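Local coordinates for 3-hexulose-6-phosphate synthase (Mycobacterium gastri, PDB 3AJX), which is a TIM-barrel enzyme of the HUMPS family that holds a magnesium ion inside its barrel, at residues A[2-7]-A[26-31]; A[77-82]-A[102-107]; A[115-120]-A[154-159]; A[128-133]-A[160-165]. The protein carries 1 engineered substitution. All coordinates share one frame; numbering follows the deposited sequence.

Contact 1: residues A[2-7]-A[26-31]; sequences KLQVAI and VDIIEL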
loop_
_atom_site.group_PDB
_atom_site.type_symbol
_atom_site.label_atom_id
_atom_site.label_comp_id
_atom_site.label_asym_id
_atom_site.label_seq_id
_atom_site.Cartn_x
_atom_site.Cartn_y
_atom_site.Cartn_z
ATOM N N LYS A 2 -19.988 -13.388 -8.808
ATOM C CA LYS A 2 -20.339 -11.979 -8.721
ATOM C C LYS A 2 -19.429 -11.129 -9.602
ATOM O O LYS A 2 -18.368 -11.578 -10.038
ATOM C CB LYS A 2 -20.225 -11.505 -7.275
ATOM C CG LYS A 2 -21.127 -12.246 -6.311
ATOM C CD LYS A 2 -20.931 -11.740 -4.896
ATOM C CE LYS A 2 -21.834 -12.475 -3.918
ATOM N NZ LYS A 2 -21.666 -11.953 -2.535
ATOM N N LEU A 3 -19.861 -9.898 -9.863
ATOM C CA LEU A 3 -19.086 -8.975 -10.677
ATOM C C LEU A 3 -18.668 -7.788 -9.828
ATOM O O LEU A 3 -19.492 -7.183 -9.140
ATOM C CB LEU A 3 -19.907 -8.485 -11.873
ATOM C CG LEU A 3 -19.222 -7.466 -12.794
ATOM C CD1 LEU A 3 -17.992 -8.088 -13.447
ATOM C CD2 LEU A 3 -20.212 -7.011 -13.856
ATOM N N GLN A 4 -17.381 -7.462 -9.883
ATOM C CA GLN A 4 -16.826 -6.350 -9.124
ATOM C C GLN A 4 -16.184 -5.316 -10.044
ATOM O O GLN A 4 -15.402 -5.666 -10.931
ATOM C CB GLN A 4 -15.777 -6.881 -8.130
ATOM C CG GLN A 4 -14.865 -5.820 -7.506
ATOM C CD GLN A 4 -13.974 -6.391 -6.413
ATOM O OE1 GLN A 4 -12.940 -5.815 -6.074
ATOM N NE2 GLN A 4 -14.382 -7.520 -5.847
ATOM N N VAL A 5 -16.520 -4.043 -9.844
ATOM C CA VAL A 5 -15.915 -2.985 -10.646
ATOM C C VAL A 5 -14.767 -2.354 -9.861
ATOM O O VAL A 5 -14.944 -1.913 -8.725
ATOM C CB VAL A 5 -16.941 -1.881 -11.040
ATOM C CG1 VAL A 5 -17.603 -1.292 -9.802
ATOM C CG2 VAL A 5 -16.233 -0.784 -11.831
ATOM N N ALA A 6 -13.583 -2.347 -10.459
ATOM C CA ALA A 6 -12.416 -1.759 -9.812
ATOM C C ALA A 6 -12.291 -0.314 -10.270
ATOM O O ALA A 6 -11.839 -0.045 -11.388
ATOM C CB ALA A 6 -11.158 -2.542 -10.177
ATOM N N ILE A 7 -12.708 0.614 -9.412
ATOM C CA ILE A 7 -12.630 2.032 -9.743
ATOM C C ILE A 7 -11.231 2.547 -9.412
ATOM O O ILE A 7 -10.981 3.076 -8.328
ATOM C CB ILE A 7 -13.687 2.851 -8.966
ATOM C CG1 ILE A 7 -15.086 2.305 -9.264
ATOM C CG2 ILE A 7 -13.609 4.320 -9.374
ATOM C CD1 ILE A 7 -16.215 3.068 -8.596
ATOM N N VAL A 26 -23.364 -4.353 -11.053
ATOM C CA VAL A 26 -22.333 -4.986 -10.233
ATOM C C VAL A 26 -22.784 -5.314 -8.819
ATOM O O VAL A 26 -23.722 -4.714 -8.290
ATOM C CB VAL A 26 -21.075 -4.098 -10.131
ATOM C CG1 VAL A 26 -20.559 -3.766 -11.521
ATOM C CG2 VAL A 26 -21.397 -2.831 -9.355
ATOM N N ASP A 27 -22.091 -6.271 -8.209
ATOM C CA ASP A 27 -22.381 -6.702 -6.847
ATOM C C ASP A 27 -21.453 -5.992 -5.871
ATOM O O ASP A 27 -21.835 -5.674 -4.744
ATOM C CB ASP A 27 -22.157 -8.209 -6.723
ATOM C CG ASP A 27 -22.982 -8.998 -7.707
ATOM O OD1 ASP A 27 -24.208 -9.098 -7.501
ATOM O OD2 ASP A 27 -22.407 -9.509 -8.691
ATOM N N ILE A 28 -20.231 -5.736 -6.327
ATOM C CA ILE A 28 -19.219 -5.101 -5.499
ATOM C C ILE A 28 -18.628 -3.881 -6.180
ATOM O O ILE A 28 -18.299 -3.922 -7.366
ATOM C CB ILE A 28 -18.076 -6.105 -5.198
ATOM C CG1 ILE A 28 -18.649 -7.330 -4.484
ATOM C CG2 ILE A 28 -16.983 -5.444 -4.359
ATOM C CD1 ILE A 28 -17.643 -8.438 -4.283
ATOM N N ILE A 29 -18.516 -2.790 -5.427
ATOM C CA ILE A 29 -17.920 -1.561 -5.937
ATOM C C ILE A 29 -16.593 -1.377 -5.214
ATOM O O ILE A 29 -16.558 -1.172 -3.999
ATOM C CB ILE A 29 -18.799 -0.331 -5.653
ATOM C CG1 ILE A 29 -20.133 -0.469 -6.385
ATOM C CG2 ILE A 29 -18.086 0.934 -6.116
ATOM C CD1 ILE A 29 -21.144 0.594 -6.004
ATOM N N GLU A 30 -15.505 -1.468 -5.969
ATOM C CA GLU A 30 -14.169 -1.317 -5.407
ATOM C C GLU A 30 -13.593 0.077 -5.597
ATOM O O GLU A 30 -13.662 0.641 -6.689
ATOM C CB GLU A 30 -13.204 -2.315 -6.052
ATOM C CG GLU A 30 -11.739 -2.051 -5.719
ATOM C CD GLU A 30 -10.784 -2.791 -6.634
ATOM O OE1 GLU A 30 -11.112 -3.922 -7.044
ATOM O OE2 GLU A 30 -9.701 -2.241 -6.938
ATOM N N LEU A 31 -13.031 0.620 -4.522
ATOM C CA LEU A 31 -12.365 1.917 -4.566
ATOM C C LEU A 31 -10.895 1.515 -4.649
ATOM O O LEU A 31 -10.338 0.960 -3.699
ATOM C CB LEU A 31 -12.622 2.726 -3.288
ATOM C CG LEU A 31 -14.048 3.201 -2.975
ATOM C CD1 LEU A 31 -14.622 3.924 -4.186
ATOM C CD2 LEU A 31 -14.920 2.021 -2.607
#

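Contact 2: residues A[77-82]-A[102-107]; sequences GADLVT and HNKGVV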
loop_
_atom_site.group_PDB
_atom_site.type_symbol
_atom_site.label_atom_id
_atom_site.label_comp_id
_atom_site.label_asym_id
_atom_site.label_seq_id
_atom_site.Cartn_x
_atom_site.Cartn_y
_atom_site.Cartn_z
ATOM N N GLY A 77 -16.900 3.005 6.185
ATOM C CA GLY A 77 -17.971 2.477 5.355
ATOM C C GLY A 77 -17.662 1.265 4.496
ATOM O O GLY A 77 -18.550 0.738 3.824
ATOM N N ALA A 78 -16.414 0.815 4.501
ATOM C CA ALA A 78 -16.055 -0.347 3.704
ATOM C C ALA A 78 -16.660 -1.615 4.293
ATOM O O ALA A 78 -16.788 -1.749 5.510
ATOM C CB ALA A 78 -14.538 -0.486 3.629
ATOM N N ASP A 79 -17.040 -2.538 3.414
ATOM C CA ASP A 79 -17.598 -3.819 3.826
ATOM C C ASP A 79 -16.490 -4.856 3.726
ATOM O O ASP A 79 -16.494 -5.861 4.432
ATOM C CB ASP A 79 -18.754 -4.214 2.911
ATOM C CG ASP A 79 -19.927 -3.263 3.019
ATOM O OD1 ASP A 79 -20.252 -2.603 2.007
ATOM O OD2 ASP A 79 -20.511 -3.178 4.123
ATOM N N LEU A 80 -15.541 -4.591 2.833
ATOM C CA LEU A 80 -14.402 -5.472 2.613
ATOM C C LEU A 80 -13.150 -4.619 2.452
ATOM O O LEU A 80 -13.206 -3.525 1.891
ATOM C CB LEU A 80 -14.603 -6.300 1.338
ATOM C CG LEU A 80 -15.769 -7.295 1.294
ATOM C CD1 LEU A 80 -15.942 -7.810 -0.133
ATOM C CD2 LEU A 80 -15.508 -8.436 2.261
ATOM N N VAL A 81 -12.024 -5.123 2.946
ATOM C CA VAL A 81 -10.757 -4.414 2.839
ATOM C C VAL A 81 -9.683 -5.403 2.414
ATOM O O VAL A 81 -9.754 -6.583 2.757
ATOM C CB VAL A 81 -10.336 -3.787 4.187
ATOM C CG1 VAL A 81 -11.395 -2.805 4.659
ATOM C CG2 VAL A 81 -10.111 -4.874 5.219
ATOM N N THR A 82 -8.702 -4.926 1.657
ATOM C CA THR A 82 -7.621 -5.796 1.217
ATOM C C THR A 82 -6.359 -5.610 2.029
ATOM O O THR A 82 -6.027 -4.500 2.452
ATOM C CB THR A 82 -7.235 -5.579 -0.269
ATOM O OG1 THR A 82 -6.867 -4.214 -0.492
ATOM C CG2 THR A 82 -8.379 -5.954 -1.171
ATOM N N HIS A 102 -16.378 -6.077 13.384
ATOM C CA HIS A 102 -17.389 -5.315 12.658
ATOM C C HIS A 102 -18.313 -6.182 11.811
ATOM O O HIS A 102 -19.153 -5.659 11.082
ATOM C CB HIS A 102 -16.718 -4.292 11.738
ATOM C CG HIS A 102 -15.947 -3.239 12.466
ATOM N ND1 HIS A 102 -16.555 -2.270 13.234
ATOM C CD2 HIS A 102 -14.614 -3.013 12.566
ATOM C CE1 HIS A 102 -15.634 -1.495 13.777
ATOM N NE2 HIS A 102 -14.445 -1.926 13.386
ATOM N N ASN A 103 -18.165 -7.498 11.918
ATOM C CA ASN A 103 -18.966 -8.425 11.126
ATOM C C ASN A 103 -18.775 -8.105 9.647
ATOM O O ASN A 103 -19.730 -8.071 8.870
ATOM C CB ASN A 103 -20.449 -8.319 11.494
ATOM C CG ASN A 103 -20.721 -8.739 12.921
ATOM O OD1 ASN A 103 -20.401 -9.859 13.322
ATOM N ND2 ASN A 103 -21.311 -7.841 13.701
ATOM N N LYS A 104 -17.525 -7.853 9.272
ATOM C CA LYS A 104 -17.188 -7.549 7.890
ATOM C C LYS A 104 -16.095 -8.508 7.440
ATOM O O LYS A 104 -15.887 -9.541 8.077
ATOM C CB LYS A 104 -16.763 -6.082 7.765
ATOM C CG LYS A 104 -17.963 -5.132 7.888
ATOM C CD LYS A 104 -17.585 -3.661 7.818
ATOM C CE LYS A 104 -18.841 -2.788 7.784
ATOM N NZ LYS A 104 -18.538 -1.327 7.753
ATOM N N GLY A 105 -15.394 -8.200 6.355
ATOM C CA GLY A 105 -14.391 -9.147 5.914
ATOM C C GLY A 105 -13.117 -8.648 5.276
ATOM O O GLY A 105 -13.041 -7.538 4.754
ATOM N N VAL A 106 -12.107 -9.507 5.323
ATOM C CA VAL A 106 -10.812 -9.210 4.748
ATOM C C VAL A 106 -10.577 -10.041 3.501
ATOM O O VAL A 106 -10.874 -11.239 3.465
ATOM C CB VAL A 106 -9.666 -9.521 5.740
ATOM C CG1 VAL A 106 -8.325 -9.436 5.025
ATOM C CG2 VAL A 106 -9.702 -8.546 6.899
ATOM N N VAL A 107 -10.051 -9.386 2.475
ATOM C CA VAL A 107 -9.711 -10.050 1.232
ATOM C C VAL A 107 -8.202 -9.925 1.137
ATOM O O VAL A 107 -7.658 -8.830 1.245
ATOM C CB VAL A 107 -10.356 -9.349 0.022
ATOM C CG1 VAL A 107 -9.821 -9.955 -1.286
ATOM C CG2 VAL A 107 -11.865 -9.491 0.101
HETATM O O HOH W 1 -20.402 -0.679 5.429
#

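Contact 3: residues A[115-120]-A[154-159]; sequences DKATRA and GEKARV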
loop_
_atom_site.group_PDB
_atom_site.type_symbol
_atom_site.label_atom_id
_atom_site.label_comp_id
_atom_site.label_asym_id
_atom_site.label_seq_id
_atom_site.Cartn_x
_atom_site.Cartn_y
_atom_site.Cartn_z
ATOM N N ASP A 115 3.988 -17.864 -5.223
ATOM C CA ASP A 115 3.271 -19.086 -4.861
ATOM C C ASP A 115 1.855 -18.753 -4.388
ATOM O O ASP A 115 1.520 -18.943 -3.220
ATOM C CB ASP A 115 4.018 -19.846 -3.753
ATOM C CG ASP A 115 4.183 -19.029 -2.474
ATOM O OD1 ASP A 115 4.312 -19.645 -1.396
ATOM O OD2 ASP A 115 4.204 -17.782 -2.538
ATOM N N LYS A 116 1.025 -18.275 -5.310
ATOM C CA LYS A 116 -0.346 -17.884 -4.986
ATOM C C LYS A 116 -1.233 -18.946 -4.332
ATOM O O LYS A 116 -1.904 -18.663 -3.340
ATOM C CB LYS A 116 -1.038 -17.323 -6.234
ATOM C CG LYS A 116 -0.430 -16.004 -6.722
ATOM C CD LYS A 116 -1.264 -15.367 -7.827
ATOM C CE LYS A 116 -0.737 -13.986 -8.200
ATOM N NZ LYS A 116 0.667 -14.028 -8.702
ATOM N N ALA A 117 -1.250 -20.162 -4.870
ATOM C CA ALA A 117 -2.087 -21.206 -4.290
ATOM C C ALA A 117 -1.649 -21.544 -2.867
ATOM O O ALA A 117 -2.482 -21.689 -1.973
ATOM C CB ALA A 117 -2.059 -22.461 -5.165
ATOM N N THR A 118 -0.342 -21.672 -2.655
ATOM C CA THR A 118 0.172 -21.982 -1.328
ATOM C C THR A 118 -0.140 -20.866 -0.340
ATOM O O THR A 118 -0.656 -21.116 0.749
ATOM C CB THR A 118 1.698 -22.217 -1.367
ATOM O OG1 THR A 118 1.954 -23.467 -2.016
ATOM C CG2 THR A 118 2.290 -22.258 0.043
ATOM N N ARG A 119 0.156 -19.629 -0.721
ATOM C CA ARG A 119 -0.099 -18.514 0.176
ATOM C C ARG A 119 -1.590 -18.387 0.455
ATOM O O ARG A 119 -1.982 -18.045 1.565
ATOM C CB ARG A 119 0.456 -17.213 -0.413
ATOM C CG ARG A 119 0.382 -16.027 0.538
ATOM C CD ARG A 119 0.976 -16.357 1.907
ATOM N NE ARG A 119 1.048 -15.173 2.763
ATOM C CZ ARG A 119 1.168 -15.208 4.088
ATOM N NH1 ARG A 119 1.228 -16.368 4.728
ATOM N NH2 ARG A 119 1.232 -14.075 4.777
ATOM N N ALA A 120 -2.417 -18.688 -0.543
ATOM C CA ALA A 120 -3.868 -18.611 -0.374
ATOM C C ALA A 120 -4.327 -19.492 0.786
ATOM O O ALA A 120 -5.120 -19.065 1.630
ATOM C CB ALA A 120 -4.571 -19.041 -1.661
ATOM N N GLY A 154 -5.976 -20.223 -8.811
ATOM C CA GLY A 154 -7.241 -20.212 -8.096
ATOM C C GLY A 154 -7.801 -21.612 -7.924
ATOM O O GLY A 154 -8.269 -21.982 -6.844
ATOM N N GLU A 155 -7.751 -22.403 -8.991
ATOM C CA GLU A 155 -8.256 -23.769 -8.948
ATOM C C GLU A 155 -7.470 -24.629 -7.956
ATOM O O GLU A 155 -8.050 -25.395 -7.186
ATOM C CB GLU A 155 -8.182 -24.390 -10.346
ATOM C CG GLU A 155 -9.038 -23.670 -11.375
ATOM C CD GLU A 155 -8.699 -24.059 -12.801
ATOM O OE1 GLU A 155 -9.369 -23.559 -13.729
ATOM O OE2 GLU A 155 -7.760 -24.860 -12.995
ATOM N N LYS A 156 -6.149 -24.495 -7.971
ATOM C CA LYS A 156 -5.305 -25.279 -7.079
ATOM C C LYS A 156 -5.412 -24.832 -5.624
ATOM O O LYS A 156 -5.277 -25.643 -4.705
ATOM C CB LYS A 156 -3.847 -25.197 -7.537
ATOM C CG LYS A 156 -2.897 -26.095 -6.758
ATOM C CD LYS A 156 -1.507 -26.095 -7.380
ATOM C CE LYS A 156 -0.610 -27.138 -6.728
ATOM N NZ LYS A 156 0.747 -27.174 -7.343
ATOM N N ALA A 157 -5.666 -23.543 -5.421
ATOM C CA ALA A 157 -5.764 -22.971 -4.083
ATOM C C ALA A 157 -6.844 -23.589 -3.204
ATOM O O ALA A 157 -6.638 -23.781 -2.007
ATOM C CB ALA A 157 -5.989 -21.466 -4.182
ATOM N N ARG A 158 -7.994 -23.895 -3.795
ATOM C CA ARG A 158 -9.102 -24.463 -3.038
ATOM C C ARG A 158 -9.471 -23.520 -1.886
ATOM O O ARG A 158 -9.669 -23.930 -0.737
ATOM C CB ARG A 158 -8.731 -25.862 -2.533
ATOM C CG ARG A 158 -8.584 -26.876 -3.663
ATOM C CD ARG A 158 -8.095 -28.221 -3.156
ATOM N NE ARG A 158 -8.075 -29.242 -4.203
ATOM C CZ ARG A 158 -7.244 -29.252 -5.240
ATOM N NH1 ARG A 158 -6.345 -28.289 -5.390
ATOM N NH2 ARG A 158 -7.304 -30.235 -6.126
ATOM N N VAL A 159 -9.543 -22.236 -2.231
ATOM C CA VAL A 159 -9.903 -21.157 -1.313
ATOM C C VAL A 159 -10.812 -20.223 -2.112
ATOM O O VAL A 159 -10.541 -19.967 -3.286
ATOM C CB VAL A 159 -8.655 -20.353 -0.873
ATOM C CG1 VAL A 159 -9.068 -19.179 -0.013
ATOM C CG2 VAL A 159 -7.685 -21.255 -0.118
#

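Contact 4: residues A[128-133]-A[160-165]; sequences AKFVEM and PFSVAG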
loop_
_atom_site.group_PDB
_atom_site.type_symbol
_atom_site.label_atom_id
_atom_site.label_comp_id
_atom_site.label_asym_id
_atom_site.label_seq_id
_atom_site.Cartn_x
_atom_site.Cartn_y
_atom_site.Cartn_z
ATOM N N ALA A 128 -9.042 -15.003 6.209
ATOM C CA ALA A 128 -9.460 -14.233 5.043
ATOM C C ALA A 128 -10.776 -14.790 4.491
ATOM O O ALA A 128 -10.984 -16.002 4.489
ATOM C CB ALA A 128 -8.378 -14.283 3.968
ATOM N N LYS A 129 -11.671 -13.911 4.041
ATOM C CA LYS A 129 -12.945 -14.351 3.470
ATOM C C LYS A 129 -12.636 -15.030 2.142
ATOM O O LYS A 129 -13.093 -16.144 1.862
ATOM C CB LYS A 129 -13.879 -13.155 3.259
ATOM C CG LYS A 129 -14.286 -12.463 4.551
ATOM C CD LYS A 129 -14.998 -13.430 5.491
ATOM C CE LYS A 129 -15.377 -12.762 6.804
ATOM N NZ LYS A 129 -16.003 -13.733 7.744
ATOM N N PHE A 130 -11.868 -14.337 1.312
ATOM C CA PHE A 130 -11.427 -14.891 0.048
ATOM C C PHE A 130 -10.122 -14.227 -0.329
ATOM O O PHE A 130 -9.681 -13.287 0.332
ATOM C CB PHE A 130 -12.482 -14.749 -1.073
ATOM C CG PHE A 130 -12.954 -13.341 -1.340
ATOM C CD1 PHE A 130 -13.991 -12.785 -0.596
ATOM C CD2 PHE A 130 -12.433 -12.611 -2.411
ATOM C CE1 PHE A 130 -14.514 -11.530 -0.916
ATOM C CE2 PHE A 130 -12.949 -11.351 -2.742
ATOM C CZ PHE A 130 -13.993 -10.811 -1.994
ATOM N N VAL A 131 -9.478 -14.747 -1.363
ATOM C CA VAL A 131 -8.217 -14.186 -1.808
ATOM C C VAL A 131 -8.402 -13.690 -3.224
ATOM O O VAL A 131 -9.278 -14.165 -3.946
ATOM C CB VAL A 131 -7.085 -15.242 -1.777
ATOM C CG1 VAL A 131 -6.855 -15.718 -0.349
ATOM C CG2 VAL A 131 -7.439 -16.415 -2.675
ATOM N N GLU A 132 -7.591 -12.719 -3.615
ATOM C CA GLU A 132 -7.681 -12.182 -4.957
ATOM C C GLU A 132 -6.487 -12.639 -5.775
ATOM O O GLU A 132 -5.341 -12.318 -5.450
ATOM C CB GLU A 132 -7.747 -10.651 -4.920
ATOM C CG GLU A 132 -7.962 -10.013 -6.289
ATOM C CD GLU A 132 -8.192 -8.512 -6.223
ATOM O OE1 GLU A 132 -9.238 -8.086 -5.687
ATOM O OE2 GLU A 132 -7.322 -7.756 -6.705
ATOM N N MET A 133 -6.760 -13.437 -6.805
ATOM C CA MET A 133 -5.716 -13.912 -7.707
ATOM C C MET A 133 -5.599 -12.705 -8.616
ATOM O O MET A 133 -6.330 -12.553 -9.596
ATOM C CB MET A 133 -6.181 -15.149 -8.462
ATOM C CG MET A 133 -6.296 -16.380 -7.563
ATOM S SD MET A 133 -4.739 -16.699 -6.703
ATOM C CE MET A 133 -5.183 -18.092 -5.646
ATOM N N PRO A 160 -11.903 -19.719 -1.507
ATOM C CA PRO A 160 -12.765 -18.818 -2.283
ATOM C C PRO A 160 -11.898 -17.721 -2.888
ATOM O O PRO A 160 -11.080 -17.122 -2.185
ATOM C CB PRO A 160 -13.735 -18.282 -1.235
ATOM C CG PRO A 160 -13.871 -19.447 -0.286
ATOM C CD PRO A 160 -12.432 -19.916 -0.144
ATOM N N PHE A 161 -12.065 -17.448 -4.179
ATOM C CA PHE A 161 -11.226 -16.437 -4.812
ATOM C C PHE A 161 -11.887 -15.571 -5.865
ATOM O O PHE A 161 -12.931 -15.914 -6.424
ATOM C CB PHE A 161 -9.988 -17.094 -5.443
ATOM C CG PHE A 161 -10.287 -17.925 -6.673
ATOM C CD1 PHE A 161 -10.829 -19.205 -6.558
ATOM C CD2 PHE A 161 -10.025 -17.423 -7.945
ATOM C CE1 PHE A 161 -11.101 -19.971 -7.695
ATOM C CE2 PHE A 161 -10.295 -18.178 -9.089
ATOM C CZ PHE A 161 -10.834 -19.458 -8.963
ATOM N N SER A 162 -11.253 -14.435 -6.121
ATOM C CA SER A 162 -11.704 -13.503 -7.140
ATOM C C SER A 162 -10.543 -13.415 -8.123
ATOM O O SER A 162 -9.414 -13.782 -7.791
ATOM C CB SER A 162 -11.989 -12.125 -6.533
ATOM O OG SER A 162 -10.822 -11.557 -5.966
ATOM N N VAL A 163 -10.821 -12.953 -9.336
ATOM C CA VAL A 163 -9.788 -12.823 -10.352
ATOM C C VAL A 163 -9.740 -11.392 -10.867
ATOM O O VAL A 163 -10.761 -10.828 -11.256
ATOM C CB VAL A 163 -10.048 -13.777 -11.544
ATOM C CG1 VAL A 163 -8.978 -13.589 -12.612
ATOM C CG2 VAL A 163 -10.057 -15.224 -11.056
ATOM N N ALA A 164 -8.546 -10.809 -10.839
ATOM C CA ALA A 164 -8.325 -9.451 -11.324
ATOM C C ALA A 164 -7.068 -9.490 -12.187
ATOM O O ALA A 164 -5.976 -9.806 -11.705
ATOM C CB ALA A 164 -8.141 -8.483 -10.149
ATOM N N GLY A 165 -7.230 -9.186 -13.470
ATOM C CA GLY A 165 -6.096 -9.201 -14.376
ATOM C C GLY A 165 -6.498 -8.902 -15.808
ATOM O O GLY A 165 -6.244 -9.697 -16.714
HETATM O O HOH W 2 -11.711 -9.099 -5.225
#

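Contact 1: residues A[2-7]-A[26-31]
The beta-alpha-beta unit of strand 2-7, helix 12-22 and strand 28-31 closes here, with Gln4, Val5, Ala6 and Ile7 paired in parallel against Ile28, Ile29, Glu30 and Leu31. The backbone ladder runs from Val5 N to Ile28 O, then Glu30 N to Val5 O at 2.8 Å, then Ile7 N to Glu30 O. At its start Leu3 O takes two donors, Asp27 N at 2.9 Å and Ile28 N at 3.2 Å. Asp27 repays this through its side chain: OD2 accepts Leu3 N at 2.8 Å on the anti lone pair, in a bond of 165° at the hydrogen, and also carries a salt bridge to Arg203. The two faces differ sharply. Val5, Ile7 and Ile29 make the greasy side, where Ile7 and Ile29 lie alongside each other, CD1 to CG2 at 3.8 Å. On the other, Gln4 CB rests on Ile28 CB, and Glu30, its CG anti to the backbone N (chi1 169°), brings OE1 across to 3.4 Å from Ala6 CB. Glu30 belongs to the magnesium site with Asp59, so this face looks into the barrel, as expected of the first two strands of a TIM barrel.

Contact 2: residues A[77-82]-A[102-107]
The flat peptide carbonyl of Ala78 is approached from above its plane by Lys104: NZ bonds Ala78 O at 2.9 Å from a position 35° out of that plane. One residue on, the first rung of the parallel pairing is Gly105 N to Asp79 O, 3.2 Å. Lys104 gets to its bond as a fully extended chain. Its CB passes 3.4 Å from Asp79 O, and CD and CE then run beside Ala78 O. Water 1 ties the end together, accepting from Lys104 NZ at 3.0 Å while giving its hydrogens to Gly77 O and Asp79 OD2. The other oxygen of that carboxylate, OD1, is engaged by Lys48 and by Val56 N. Beyond Gly105 the parallel pairing continues through Val81 N to Gly105 O and Val107 N to Val81 O, the latter 2.8 Å long. The end of Leu80 leans over Gly105, its CD2 3.6 Å from Gly105 O. Thr82 CG2 meets Val107 CB at 4.1 Å, while Thr82 OG1 is hydrogen-bonded to Asp59 OD1 and Lys61 N. Lys104 NZ sits among carbonyl oxygens at the Schellman-ended helix 66-75, with a weak further bond to Phe74 O. Its positive charge is probably stabilised by these carbonyl dipoles and, through water 1, by the carboxylate of Asp79, which stands 4.5 Å away from OD2 to NZ and so falls beyond a direct salt bridge.

Contact 3: residues A[115-120]-A[154-159]
Ala120 N bonds back to Lys116 O at 2.8 Å, the shortest polar bond here, and this helical turn sets Ala120 CB against Ala157 CB across the contact at 3.8 Å. One turn earlier, Ala117 turns its methyl toward helix 148-157. CB lands on the backbone of Ala157, 3.8 Å from its N, and also touches the start of the Lys156 side chain, 4.0 Å from its CB. With nothing larger than methyl groups in between, the two backbones come close together: the CA atoms of Ala117 and Ala157 are 4.1 Å apart. Lys156 keeps its CG anti to the backbone N (chi1 -174°), and the rest of its extended chain leaves along the exposed side. Helix 148-157 ends right after this, where Arg158 turns to positive phi. The Arg158 side chain folds back so that NH1 gives a bond to Lys156 O at 2.9 Å. That oxygen lies almost exactly in the guanidinium plane, although the bond is bent to 133° at the hydrogen. Past this turn Val159 comes in under helix 116-125. Its CG1 is anti to the backbone N, which leaves CG2 to approach the end of the first segment, 3.8 Å from Ala120 O and 4.1 Å from Ala120 CB. Ala120 and Ala157 also face inward, where both touch Met133 of strand 130-134. The arrangement is that of two helices standing side by side in the outer layer of a TIM barrel, fitted closely by alanine and resting on the strand beneath them.

Contact 4: residues A[128-133]-A[160-165]
Glu132 and Ser162 pair on neighbouring parallel strands of the TIM barrel, 130-134 and 161-164, with both side chains inside it. From its base, Glu132 runs along the hydroxyl of the serine: CB is 3.4 Å from Ser162 OG, and CG, anti to the backbone N (chi1 -175°), is 3.3 Å from the same atom. At the tip the two oxygens part. OE2 lies against the methyl of Ala164, 3.6 Å from CB, whereas OE1 takes a hydrogen from water 2 at 2.7 Å. That water is also bonded to Ser162 OG, again at 2.7 Å, and so bridges the two strands. Ser162 OG and the water both lie at the edge of the Phe130 ring, in its plane. The magnesium ion is about 4 Å from the Glu132 side chain, consistent with this wall lining the space around the metal. Outward, toward the helices, the packing is apolar. Val131 CG2 touches Phe161 CB, and Met133, with CG anti to its carbonyl carbon (chi1 -70°), sets that CG 3.9 Å from Phe161 CD2, the two side chains crossing nearly at right angles. Backbone bonds alternate along the pair, from Val131 N to Pro160 O, Ser162 N to Val131 O and Met133 N to Ser162 O. The last is Ala164 N to Met133 O, 3.1 Å long and nearly straight, 173° at the hydrogen.

How the contacts relate
Contacts 1, 2 and 4 join neighbouring strands of one closed eight-stranded parallel barrel, whereas contact 3 lies in the helix layer outside it. Contacts 1 and 2 come first along the chain; contacts 3 and 4 interleave, since helix 116-125 leads into strand 130-134 and helix 148-157 into strand 161-164. Their centres are only 9 Å apart, and Gly154 O of contact 3 packs on the Phe161 ring of contact 4. Strands 105-109 and 130-134 bring contacts 2 and 4 into touch through Val107 and Phe130. The centres of contacts 1, 2 and 4 lie 13 to 14 Å from one another, spaced round the barrel wall. Glu30 of contact 1 is a residue of the magnesium site, while the Glu132 side chain of contact 4 lies near the ion on another part of that wall.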